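Local coordinates for citrate lyase subunit beta-like protein (Mycobacterium tuberculosis H37Rv, PDB 6ARB) that is a magnesium-dependent lyase of the HpcH/HpaI aldolase family that works as a homotrimer and may play a role in fatty acid biosynthesis, at residues L236-R241 and E269-R274. Sequence-based numbering, arbitrary orientation.
Sequences LAWARR and ETMLRR
Met271 crosses the benzene-ring side of the Trp238 indole at about a right angle, its SD at the edge in the ring plane, 5.1 Å from the centre of the six-membered ring: a Met-aromatic contact. Met271 CE comes to 3.8 Å from Trp238 CZ3. Trp238 brings its indole here because CG stands anti to the backbone N (chi1 169°). An unbranched methionine suits the place: fully extended beyond CG, its chain carries the polarisable sulfur from helix 262-276 to the indole edge. Met271 SD also rests 4.0 Å from Ala239 CB, and the small methyl of this alanine, directed at the other helix, adds little bulk where the segment axes come within 9.0 Å.

Helices 233-246 and 262-276 lie beyond the last strand of the family's TIM barrel, 213-216, in a C-terminal extension, and the antiparallel strands 253-255 and 258-260 link them. The two segments run at 123° to each other, nearer antiparallel than parallel. Met271 and Arg274 also face a second subunit, where Arg274 NH1 hydrogen-bonds Ser154 OG of that chain, so helix 262-276 is shared between this packing and the trimer interface.

The rest is mostly aliphatic packing. Leu272's forked end touches several neighbours at once: CD1 meets Ala239 CB at 4.0 Å, while CD2 touches Leu236 CD2 at 3.9 Å. Leu272 CD2 also lies 4.0 Å from Arg240 CG, for arginine's methylenes can pack on leucine while the residue stays exposed. Leu236, purely apolar and so fit for burial, sets its CD2 in van der Waals contact with the backbone O of Met271, 3.7 Å away.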
ATOM      1  N   LEU A 236       2.436  -8.754  28.184  1.00 19.33           N
ATOM      2  CA  LEU A 236       2.347  -7.974  29.427  1.00 19.82           C
ATOM      3  C   LEU A 236       3.556  -8.207  30.328  1.00 24.17           C
ATOM      4  O   LEU A 236       4.076  -7.276  30.940  1.00 22.86           O
ATOM      5  CB  LEU A 236       1.062  -8.295  30.198  1.00 23.60           C
ATOM      6  CG  LEU A 236      -0.235  -7.734  29.622  1.00 24.54           C
ATOM      7  CD1 LEU A 236      -1.427  -8.263  30.416  1.00 33.00           C
ATOM      8  CD2 LEU A 236      -0.188  -6.214  29.650  1.00 21.95           C
ATOM      9  N   ALA A 237       3.993  -9.457  30.420  1.00 24.53           N
ATOM     10  CA  ALA A 237       5.205  -9.787  31.167  1.00 28.80           C
ATOM     11  C   ALA A 237       6.393  -8.958  30.662  1.00 19.69           C
ATOM     12  O   ALA A 237       7.120  -8.336  31.443  1.00 20.83           O
ATOM     13  CB  ALA A 237       5.504 -11.283  31.045  1.00 23.34           C
ATOM     14  N   TRP A 238       6.581  -8.960  29.345  1.00 20.38           N
ATOM     15  CA  TRP A 238       7.643  -8.163  28.734  1.00 26.43           C
ATOM     16  C   TRP A 238       7.510  -6.651  28.986  1.00 19.54           C
ATOM     17  O   TRP A 238       8.489  -5.985  29.319  1.00 18.44           O
ATOM     18  CB  TRP A 238       7.722  -8.425  27.232  1.00 25.38           C
ATOM     19  CG  TRP A 238       8.605  -7.441  26.544  1.00 19.89           C
ATOM     20  CD1 TRP A 238       9.965  -7.498  26.427  1.00 24.15           C
ATOM     21  CD2 TRP A 238       8.194  -6.224  25.909  1.00 18.08           C
ATOM     22  NE1 TRP A 238      10.425  -6.395  25.732  1.00 20.50           N
ATOM     23  CE2 TRP A 238       9.358  -5.597  25.413  1.00 17.19           C
ATOM     24  CE3 TRP A 238       6.955  -5.603  25.713  1.00 17.38           C
ATOM     25  CZ2 TRP A 238       9.317  -4.382  24.719  1.00 17.37           C
ATOM     26  CZ3 TRP A 238       6.916  -4.392  25.026  1.00 19.15           C
ATOM     27  CH2 TRP A 238       8.090  -3.796  24.540  1.00 15.49           C
ATOM     28  N   ALA A 239       6.306  -6.117  28.803  1.00 16.91           N
ATOM     29  CA  ALA A 239       6.046  -4.700  29.055  1.00 18.22           C
ATOM     30  C   ALA A 239       6.435  -4.287  30.482  1.00 23.75           C
ATOM     31  O   ALA A 239       7.073  -3.254  30.688  1.00 21.79           O
ATOM     32  CB  ALA A 239       4.587  -4.374  28.774  1.00 16.08           C
ATOM     33  N   ARG A 240       6.061  -5.102  31.467  1.00 24.47           N
ATOM     34  CA  ARG A 240       6.464  -4.857  32.851  1.00 18.85           C
ATOM     35  C   ARG A 240       7.978  -4.857  32.998  1.00 21.20           C
ATOM     36  O   ARG A 240       8.540  -3.954  33.602  1.00 31.22           O
ATOM     37  CB  ARG A 240       5.861  -5.909  33.795  1.00 23.14           C
ATOM     38  CG  ARG A 240       4.346  -5.886  33.853  1.00 21.90           C
ATOM     39  CD  ARG A 240       3.763  -6.885  34.850  1.00 27.18           C
ATOM     40  NE  ARG A 240       2.307  -6.873  34.738  1.00 39.55           N
ATOM     41  CZ  ARG A 240       1.591  -7.808  34.121  1.00 40.80           C
ATOM     42  NH1 ARG A 240       2.191  -8.869  33.593  1.00 40.44           N
ATOM     43  NH2 ARG A 240       0.271  -7.693  34.049  1.00 34.83           N
ATOM     44  N   ARG A 241       8.636  -5.869  32.439  1.00 24.66           N
ATOM     45  CA  ARG A 241      10.090  -5.984  32.535  1.00 28.34           C
ATOM     46  C   ARG A 241      10.806  -4.763  31.947  1.00 25.55           C
ATOM     47  O   ARG A 241      11.617  -4.118  32.616  1.00 27.50           O
ATOM     48  CB  ARG A 241      10.592  -7.279  31.858  1.00 29.82           C
ATOM     49  CG  ARG A 241      10.202  -8.575  32.592  1.00 31.01           C
ATOM     50  CD  ARG A 241      11.121  -9.755  32.245  1.00 19.74           C
ATOM     51  NE  ARG A 241      11.263  -9.971  30.806  1.00 20.94           N
ATOM     52  CZ  ARG A 241      10.353 -10.566  30.035  1.00 25.34           C
ATOM     53  NH1 ARG A 241       9.213 -10.999  30.561  1.00 29.05           N
ATOM     54  NH2 ARG A 241      10.574 -10.712  28.735  1.00 22.78           N
ATOM     55  N   GLU A 269       3.880   0.697  27.478  1.00 14.09           N
ATOM     56  CA  GLU A 269       2.901   1.459  28.228  1.00 16.19           C
ATOM     57  C   GLU A 269       1.510   1.255  27.637  1.00 14.27           C
ATOM     58  O   GLU A 269       0.505   1.151  28.359  1.00 16.39           O
ATOM     59  CB  GLU A 269       3.285   2.945  28.218  1.00 26.46           C
ATOM     60  CG  GLU A 269       4.621   3.223  28.916  1.00 34.05           C
ATOM     61  CD  GLU A 269       5.065   4.666  28.786  1.00 46.22           C
ATOM     62  OE1 GLU A 269       6.223   4.968  29.157  1.00 47.24           O
ATOM     63  OE2 GLU A 269       4.253   5.491  28.310  1.00 44.69           O
ATOM     64  N   THR A 270       1.450   1.196  26.316  1.00 14.39           N
ATOM     65  CA  THR A 270       0.172   1.047  25.652  1.00 20.54           C
ATOM     66  C   THR A 270      -0.431  -0.313  25.961  1.00 16.78           C
ATOM     67  O   THR A 270      -1.637  -0.418  26.150  1.00 14.35           O
ATOM     68  CB  THR A 270       0.278   1.294  24.137  1.00 21.94           C
ATOM     69  OG1 THR A 270       0.427   2.700  23.918  1.00 19.67           O
ATOM     70  CG2 THR A 270      -0.979   0.819  23.425  1.00 18.19           C
ATOM     71  N   MET A 271       0.414  -1.342  26.023  1.00 14.58           N
ATOM     72  CA  MET A 271      -0.051  -2.677  26.376  1.00 15.01           C
ATOM     73  C   MET A 271      -0.633  -2.670  27.785  1.00 16.84           C
ATOM     74  O   MET A 271      -1.687  -3.255  28.041  1.00 18.33           O
ATOM     75  CB  MET A 271       1.096  -3.687  26.310  1.00 15.94           C
ATOM     76  CG  MET A 271       1.604  -4.037  24.910  1.00 16.15           C
ATOM     77  SD  MET A 271       3.018  -5.148  25.156  1.00 21.27           S
ATOM     78  CE  MET A 271       3.597  -5.366  23.472  1.00 19.28           C
ATOM     79  N   LEU A 272       0.048  -2.000  28.704  1.00 16.67           N
ATOM     80  CA  LEU A 272      -0.406  -1.990  30.098  1.00 16.80           C
ATOM     81  C   LEU A 272      -1.652  -1.124  30.280  1.00 18.46           C
ATOM     82  O   LEU A 272      -2.532  -1.446  31.072  1.00 16.62           O
ATOM     83  CB  LEU A 272       0.707  -1.522  31.037  1.00 18.62           C
ATOM     84  CG  LEU A 272       1.849  -2.534  31.170  1.00 20.19           C
ATOM     85  CD1 LEU A 272       3.138  -1.862  31.588  1.00 17.93           C
ATOM     86  CD2 LEU A 272       1.471  -3.687  32.131  1.00 24.49           C
ATOM     87  N   ARG A 273      -1.716  -0.015  29.555  1.00 18.05           N
ATOM     88  CA  ARG A 273      -2.944   0.770  29.522  1.00 17.56           C
ATOM     89  C   ARG A 273      -4.117  -0.110  29.070  1.00 25.88           C
ATOM     90  O   ARG A 273      -5.187  -0.079  29.672  1.00 28.67           O
ATOM     91  CB  ARG A 273      -2.778   1.977  28.595  1.00 16.23           C
ATOM     92  CG  ARG A 273      -4.085   2.646  28.205  1.00 22.50           C
ATOM     93  CD  ARG A 273      -3.836   4.079  27.720  1.00 42.64           C
ATOM     94  NE  ARG A 273      -2.851   4.153  26.635  1.00 45.65           N
ATOM     95  CZ  ARG A 273      -1.557   4.426  26.807  1.00 54.48           C
ATOM     96  NH1 ARG A 273      -1.080   4.653  28.024  1.00 58.06           N
ATOM     97  NH2 ARG A 273      -0.738   4.475  25.760  1.00 56.75           N
ATOM     98  N   ARG A 274      -3.912  -0.907  28.021  1.00 19.78           N
ATOM     99  CA  ARG A 274      -4.983  -1.774  27.528  1.00 19.17           C
ATOM    100  C   ARG A 274      -5.418  -2.810  28.559  1.00 20.75           C
ATOM    101  O   ARG A 274      -6.605  -3.105  28.689  1.00 22.21           O
ATOM    102  CB  ARG A 274      -4.605  -2.457  26.208  1.00 26.46           C
ATOM    103  CG  ARG A 274      -4.639  -1.536  24.986  1.00 27.98           C
ATOM    104  CD  ARG A 274      -4.779  -2.354  23.706  1.00 40.40           C
ATOM    105  NE  ARG A 274      -4.073  -1.745  22.584  1.00 50.10           N
ATOM    106  CZ  ARG A 274      -2.956  -2.233  22.050  1.00 48.77           C
ATOM    107  NH1 ARG A 274      -2.420  -3.352  22.531  1.00 41.89           N
ATOM    108  NH2 ARG A 274      -2.379  -1.604  21.031  1.00 46.64           N
TER